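Local atomic coordinates of carboxypeptidase 1 (Deinococcus radiodurans str. R1, PDB entry 5GIV), a protein that probably removes amino acids one after another from the C-terminus of peptides with broad specificity, as a zinc-dependent carboxypeptidase of the M32 family. Residues H244-T249 with Y273-D278; E178-L183 with R364-R369. All blocks are in the same frame, centred on the assembly; numbering follows the deposited sequence.

Overall arrangement
Interaction 1 is a buried contact near the metal centre, the Glu274 side chain about 11 Å from the zinc ion: strand 245-250 packs on the last turn of helix 257-275 through aliphatic carbons, and the polar ends of the helix side chains turn to other partners. Interaction 2 lies at the surface and joins two helices, 169-193 and 357-372, through one long salt bridge. The two have no element in common, and their centres, 31 Å apart, lie on opposite sides of the chain's centre. In sequence, interaction 1 is nested inside the loop closed by interaction 2. Their chemistry follows their place: close carbon packing in the interior, reaching charges at the surface.

Interaction 1 of 2, residues H244-T249 with Y273-D278; sequences HDVRIT and YEQGVD
Val246 rests on the last turn of the zinc-binding helix, its two methyl groups set against the inner parts of Glu274 and Gln275. Val246 CG1 and CG2 both lie 4.0 Å from Glu274 CB, and Val246 CG2 is also 3.9 Å from Gln275 CG. With CG1 anti to the backbone N (chi1 -176°) and CG2 anti to the carbonyl carbon, the isopropyl group presents both branches to the helix. The valine crosses Glu274 at about a right angle and Gln275 more obliquely. This is the tight part of the contact, all of it carbon against carbon, and no hydrogen bond joins the two segments.

The polar ends of the helix side chains go to other partners. Glu274 bends at chi2 (-68°), which turns its carboxylate away from the strand toward His295, the backbone N of Gly289 and Arg240. Gln275 instead runs extended beyond CG and hydrogen-bonds through OE1 to the backbone N of Asp224.

Beyond Val246 the strand has little to do with the helix end, and the contact loosens toward partly exposed His244 and Gly276. On the face turned from the helix, Arg247 grips Asp245 side-on: Arg247 NE reaches Asp245 OD1 at 2.7 Å in a nearly straight bond (172°), and NH2 reaches OD2 at 2.9 Å, tilted from the guanidinium plane. Arg247 also forms a salt bridge to Asp33 of the second subunit, so the strand faces the helix on one side and the dimer partner on the other.

Helix 257-275 carries the HExxH motif: His266 and His270 bind zinc together with Glu296, and Glu267 is the probable proton donor/acceptor. Strand 245-250 lies alongside, with Ile248 on Glu267 and Ala271; a strand packed beside the HExxH helix is characteristic of gluzincin metallopeptidases.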
loop_
_atom_site.group_PDB
_atom_site.type_symbol
_atom_site.label_atom_id
_atom_site.label_comp_id
_atom_site.label_asym_id
_atom_site.label_seq_id
_atom_site.Cartn_x
_atom_site.Cartn_y
_atom_site.Cartn_z
ATOM N N HIS A 244 -11.034 -5.152 8.637
ATOM C CA HIS A 244 -10.046 -5.611 9.607
ATOM C C HIS A 244 -8.686 -4.990 9.326
ATOM O O HIS A 244 -7.641 -5.601 9.569
ATOM C CB HIS A 244 -9.960 -7.133 9.611
ATOM C CG HIS A 244 -11.248 -7.796 9.983
ATOM N ND1 HIS A 244 -11.666 -7.925 11.290
ATOM C CD2 HIS A 244 -12.215 -8.361 9.222
ATOM C CE1 HIS A 244 -12.837 -8.535 11.319
ATOM N NE2 HIS A 244 -13.193 -8.811 10.080
ATOM N N ASP A 245 -8.687 -3.732 8.873
ATOM C CA ASP A 245 -7.472 -3.053 8.426
ATOM C C ASP A 245 -7.625 -1.568 8.773
ATOM O O ASP A 245 -8.105 -0.772 7.961
ATOM C CB ASP A 245 -7.265 -3.263 6.933
ATOM C CG ASP A 245 -5.845 -2.986 6.483
ATOM O OD1 ASP A 245 -5.016 -2.542 7.296
ATOM O OD2 ASP A 245 -5.560 -3.221 5.299
ATOM N N VAL A 246 -7.243 -1.211 9.998
ATOM C CA VAL A 246 -7.340 0.164 10.478
ATOM C C VAL A 246 -5.925 0.646 10.760
ATOM O O VAL A 246 -5.321 0.276 11.773
ATOM C CB VAL A 246 -8.234 0.282 11.713
ATOM C CG1 VAL A 246 -8.369 1.732 12.104
ATOM C CG2 VAL A 246 -9.603 -0.304 11.395
ATOM N N ARG A 247 -5.385 1.461 9.859
ATOM C CA ARG A 247 -3.980 1.837 9.906
ATOM C C ARG A 247 -3.793 3.243 10.462
ATOM O O ARG A 247 -4.633 4.129 10.276
ATOM C CB ARG A 247 -3.359 1.728 8.517
ATOM C CG ARG A 247 -3.635 0.376 7.877
ATOM C CD ARG A 247 -2.707 0.091 6.707
ATOM N NE ARG A 247 -3.034 -1.187 6.081
ATOM C CZ ARG A 247 -2.481 -1.648 4.961
ATOM N NH1 ARG A 247 -1.555 -0.944 4.320
ATOM N NH2 ARG A 247 -2.858 -2.821 4.483
ATOM N N ILE A 248 -2.658 3.441 11.133
ATOM C CA ILE A 248 -2.317 4.719 11.732
ATOM C C ILE A 248 -0.914 5.108 11.277
ATOM O O ILE A 248 -0.106 4.265 10.884
ATOM C CB ILE A 248 -2.408 4.678 13.282
ATOM C CG1 ILE A 248 -1.406 3.687 13.863
ATOM C CG2 ILE A 248 -3.809 4.294 13.739
ATOM C CD1 ILE A 248 -1.356 3.735 15.366
ATOM N N THR A 249 -0.640 6.408 11.303
ATOM C CA THR A 249 0.685 6.910 10.980
ATOM C C THR A 249 1.089 7.932 12.027
ATOM O O THR A 249 0.241 8.575 12.652
ATOM C CB THR A 249 0.747 7.533 9.571
ATOM O OG1 THR A 249 -0.111 8.678 9.508
ATOM C CG2 THR A 249 0.322 6.517 8.510
ATOM N N TYR A 273 -11.509 3.156 18.206
ATOM C CA TYR A 273 -12.914 3.366 17.895
ATOM C C TYR A 273 -13.340 2.505 16.707
ATOM O O TYR A 273 -14.305 1.737 16.796
ATOM C CB TYR A 273 -13.148 4.854 17.642
ATOM C CG TYR A 273 -14.577 5.265 17.418
ATOM C CD1 TYR A 273 -15.625 4.357 17.541
ATOM C CD2 TYR A 273 -14.876 6.565 17.066
ATOM C CE1 TYR A 273 -16.932 4.747 17.325
ATOM C CE2 TYR A 273 -16.161 6.962 16.855
ATOM C CZ TYR A 273 -17.194 6.056 16.979
ATOM O OH TYR A 273 -18.483 6.487 16.757
ATOM N N GLU A 274 -12.637 2.637 15.577
ATOM C CA GLU A 274 -12.992 1.870 14.385
ATOM C C GLU A 274 -12.844 0.370 14.625
ATOM O O GLU A 274 -13.671 -0.424 14.160
ATOM C CB GLU A 274 -12.128 2.303 13.192
ATOM C CG GLU A 274 -12.357 3.736 12.721
ATOM C CD GLU A 274 -13.717 3.967 12.091
ATOM O OE1 GLU A 274 -14.178 5.126 12.084
ATOM O OE2 GLU A 274 -14.333 2.999 11.598
ATOM N N GLN A 275 -11.779 -0.040 15.321
ATOM C CA GLN A 275 -11.554 -1.463 15.557
ATOM C C GLN A 275 -12.585 -2.066 16.497
ATOM O O GLN A 275 -12.706 -3.292 16.556
ATOM C CB GLN A 275 -10.143 -1.709 16.106
ATOM C CG GLN A 275 -9.032 -1.637 15.038
ATOM C CD GLN A 275 -7.684 -2.130 15.546
ATOM O OE1 GLN A 275 -7.422 -2.159 16.759
ATOM N NE2 GLN A 275 -6.819 -2.520 14.619
ATOM N N GLY A 276 -13.319 -1.244 17.241
ATOM C CA GLY A 276 -14.371 -1.756 18.096
ATOM C C GLY A 276 -15.744 -1.855 17.462
ATOM O O GLY A 276 -16.663 -2.399 18.085
ATOM N N VAL A 277 -15.925 -1.344 16.242
ATOM C CA VAL A 277 -17.238 -1.412 15.623
ATOM C C VAL A 277 -17.663 -2.868 15.521
ATOM O O VAL A 277 -16.851 -3.758 15.231
ATOM C CB VAL A 277 -17.241 -0.728 14.247
ATOM C CG1 VAL A 277 -18.556 -0.998 13.539
ATOM C CG2 VAL A 277 -17.026 0.776 14.390
ATOM N N ASP A 278 -18.931 -3.125 15.828
ATOM C CA ASP A 278 -19.431 -4.490 15.816
ATOM C C ASP A 278 -19.261 -5.139 14.445
ATOM O O ASP A 278 -19.582 -4.544 13.414
ATOM C CB ASP A 278 -20.897 -4.522 16.224
ATOM C CG ASP A 278 -21.388 -5.929 16.418
ATOM O OD1 ASP A 278 -20.595 -6.745 16.931
ATOM O OD2 ASP A 278 -22.535 -6.235 16.032
#

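Interaction 2 of 2, residues E178-L183 with R364-R369; sequences ELRAAL and RFELER
Chi1 of -171° sends Arg180 CG trans to its own N, and the chain stays extended until it bends at chi3, whereas Glu366 places CG beside the backbone N (chi1 -73°) and then runs straight out to its carboxylate. Coming from opposite directions, they bridge backbones that remain well separated: the nearest CA atoms, those of Arg180 and Glu366, are 13.3 Å apart.

The charged ends meet through one principal approach. Arg180 NH1 lies 3.4 Å from Glu366 OE2, forming a salt bridge whose hydrogen bond is fairly straight but weak because of its length. OE2 arrives at the edge of the guanidinium, near its plane. The carboxylate does not lie flat with that group, however: the two planes are turned 40° from each other. Glu366 OE1 comes only to 4.1 Å from Arg180 NH2, so the pair falls short of a two-pronged grip.

NH2 has a stronger partner in Asn392 OD1, on helix 381-393. This second bond probably helps to fix the rotation of the guanidinium while NH1 is directed to Glu366. Both charged residues are partly exposed, and solvent would be expected to weaken their mutual attraction.

Tighter packing lies on other faces of the same helices. Leu179 and Leu183 of helix 169-193 settle against helix 487-501, and Leu179 also touches helix 420-439. From helix 357-372, Leu367 packs on helix 381-393, while Phe365 meets Phe176 edge-to-face, a direct aromatic contact between the two helices. The salt bridge thus spans helices 169-193 and 357-372 at the surface of this largely helical fold, with helix 381-393 supplying a third anchoring point through Asn392.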
loop_
_atom_site.group_PDB
_atom_site.type_symbol
_atom_site.label_atom_id
_atom_site.label_comp_id
_atom_site.label_asym_id
_atom_site.label_seq_id
_atom_site.Cartn_x
_atom_site.Cartn_y
_atom_site.Cartn_z
ATOM N N GLU A 178 -18.415 29.173 26.776
ATOM C CA GLU A 178 -18.157 28.545 28.062
ATOM C C GLU A 178 -16.691 28.130 28.193
ATOM O O GLU A 178 -16.076 28.336 29.247
ATOM C CB GLU A 178 -19.100 27.361 28.235
ATOM C CG GLU A 178 -19.225 26.868 29.645
ATOM C CD GLU A 178 -20.273 25.783 29.751
ATOM O OE1 GLU A 178 -20.985 25.566 28.739
ATOM O OE2 GLU A 178 -20.419 25.196 30.850
ATOM N N LEU A 179 -16.112 27.538 27.138
ATOM C CA LEU A 179 -14.704 27.146 27.211
ATOM C C LEU A 179 -13.798 28.369 27.310
ATOM O O LEU A 179 -12.821 28.370 28.067
ATOM C CB LEU A 179 -14.317 26.289 26.010
ATOM C CG LEU A 179 -15.029 24.943 25.851
ATOM C CD1 LEU A 179 -14.452 24.175 24.652
ATOM C CD2 LEU A 179 -14.992 24.121 27.130
ATOM N N ARG A 180 -14.100 29.411 26.535
ATOM C CA ARG A 180 -13.331 30.648 26.596
ATOM C C ARG A 180 -13.365 31.255 27.994
ATOM O O ARG A 180 -12.326 31.651 28.541
ATOM C CB ARG A 180 -13.887 31.625 25.561
ATOM C CG ARG A 180 -13.091 32.889 25.335
ATOM C CD ARG A 180 -13.783 33.724 24.270
ATOM N NE ARG A 180 -12.910 34.020 23.139
ATOM C CZ ARG A 180 -13.335 34.176 21.885
ATOM N NH1 ARG A 180 -14.628 34.052 21.591
ATOM N NH2 ARG A 180 -12.466 34.453 20.917
ATOM N N ALA A 181 -14.563 31.346 28.590
ATOM C CA ALA A 181 -14.703 31.958 29.912
ATOM C C ALA A 181 -13.936 31.192 30.979
ATOM O O ALA A 181 -13.388 31.798 31.905
ATOM C CB ALA A 181 -16.180 32.054 30.302
ATOM N N ALA A 182 -13.877 29.867 30.872
ATOM C CA ALA A 182 -13.188 29.071 31.884
ATOM C C ALA A 182 -11.712 28.850 31.554
ATOM O O ALA A 182 -10.867 28.878 32.459
ATOM C CB ALA A 182 -13.892 27.721 32.068
ATOM N N LEU A 183 -11.374 28.619 30.280
ATOM C CA LEU A 183 -10.015 28.176 29.971
ATOM C C LEU A 183 -9.018 29.328 29.854
ATOM O O LEU A 183 -7.858 29.161 30.255
ATOM C CB LEU A 183 -10.004 27.317 28.701
ATOM C CG LEU A 183 -10.737 25.981 28.888
ATOM C CD1 LEU A 183 -10.626 25.091 27.654
ATOM C CD2 LEU A 183 -10.266 25.248 30.154
ATOM N N ARG A 364 -10.595 29.958 13.966
ATOM C CA ARG A 364 -10.937 29.521 12.616
ATOM C C ARG A 364 -12.445 29.535 12.384
ATOM O O ARG A 364 -12.919 30.002 11.339
ATOM C CB ARG A 364 -10.377 28.123 12.371
ATOM C CG ARG A 364 -8.872 28.077 12.288
ATOM C CD ARG A 364 -8.305 26.762 12.815
ATOM N NE ARG A 364 -6.872 26.663 12.545
ATOM C CZ ARG A 364 -5.937 27.342 13.210
ATOM N NH1 ARG A 364 -6.281 28.183 14.181
ATOM N NH2 ARG A 364 -4.658 27.195 12.883
ATOM N N PHE A 365 -13.219 29.036 13.352
ATOM C CA PHE A 365 -14.668 28.983 13.195
ATOM C C PHE A 365 -15.242 30.376 12.959
ATOM O O PHE A 365 -16.077 30.574 12.068
ATOM C CB PHE A 365 -15.285 28.333 14.431
ATOM C CG PHE A 365 -16.783 28.224 14.396
ATOM C CD1 PHE A 365 -17.396 27.171 13.756
ATOM C CD2 PHE A 365 -17.577 29.160 15.038
ATOM C CE1 PHE A 365 -18.771 27.055 13.743
ATOM C CE2 PHE A 365 -18.959 29.048 15.033
ATOM C CZ PHE A 365 -19.555 28.000 14.385
ATOM N N GLU A 366 -14.798 31.361 13.745
ATOM C CA GLU A 366 -15.346 32.706 13.616
ATOM C C GLU A 366 -14.963 33.347 12.287
ATOM O O GLU A 366 -15.755 34.111 11.720
ATOM C CB GLU A 366 -14.901 33.561 14.803
ATOM C CG GLU A 366 -15.630 33.190 16.100
ATOM C CD GLU A 366 -15.170 33.977 17.317
ATOM O OE1 GLU A 366 -14.193 34.760 17.208
ATOM O OE2 GLU A 366 -15.775 33.795 18.400
ATOM N N LEU A 367 -13.779 33.024 11.753
ATOM C CA LEU A 367 -13.416 33.503 10.423
ATOM C C LEU A 367 -14.277 32.839 9.358
ATOM O O LEU A 367 -14.640 33.471 8.359
ATOM C CB LEU A 367 -11.928 33.249 10.154
ATOM C CG LEU A 367 -10.921 34.037 11.002
ATOM C CD1 LEU A 367 -9.526 33.433 10.902
ATOM C CD2 LEU A 367 -10.888 35.510 10.584
ATOM N N GLU A 368 -14.592 31.553 9.545
ATOM C CA GLU A 368 -15.529 30.885 8.649
ATOM C C GLU A 368 -16.897 31.554 8.701
ATOM O O GLU A 368 -17.533 31.778 7.661
ATOM C CB GLU A 368 -15.657 29.411 9.019
ATOM C CG GLU A 368 -14.462 28.538 8.710
ATOM C CD GLU A 368 -14.705 27.089 9.121
ATOM O OE1 GLU A 368 -15.572 26.855 9.995
ATOM O OE2 GLU A 368 -14.041 26.190 8.566
ATOM N N ARG A 369 -17.370 31.875 9.908
ATOM C CA ARG A 369 -18.664 32.532 10.044
ATOM C C ARG A 369 -18.687 33.844 9.274
ATOM O O ARG A 369 -19.626 34.113 8.518
ATOM C CB ARG A 369 -18.990 32.768 11.518
ATOM C CG ARG A 369 -20.422 33.221 11.749
ATOM C CD ARG A 369 -20.609 33.928 13.082
ATOM N NE ARG A 369 -20.492 33.037 14.238
ATOM C CZ ARG A 369 -21.373 32.086 14.548
ATOM N NH1 ARG A 369 -22.440 31.877 13.777
ATOM N NH2 ARG A 369 -21.189 31.335 15.635
#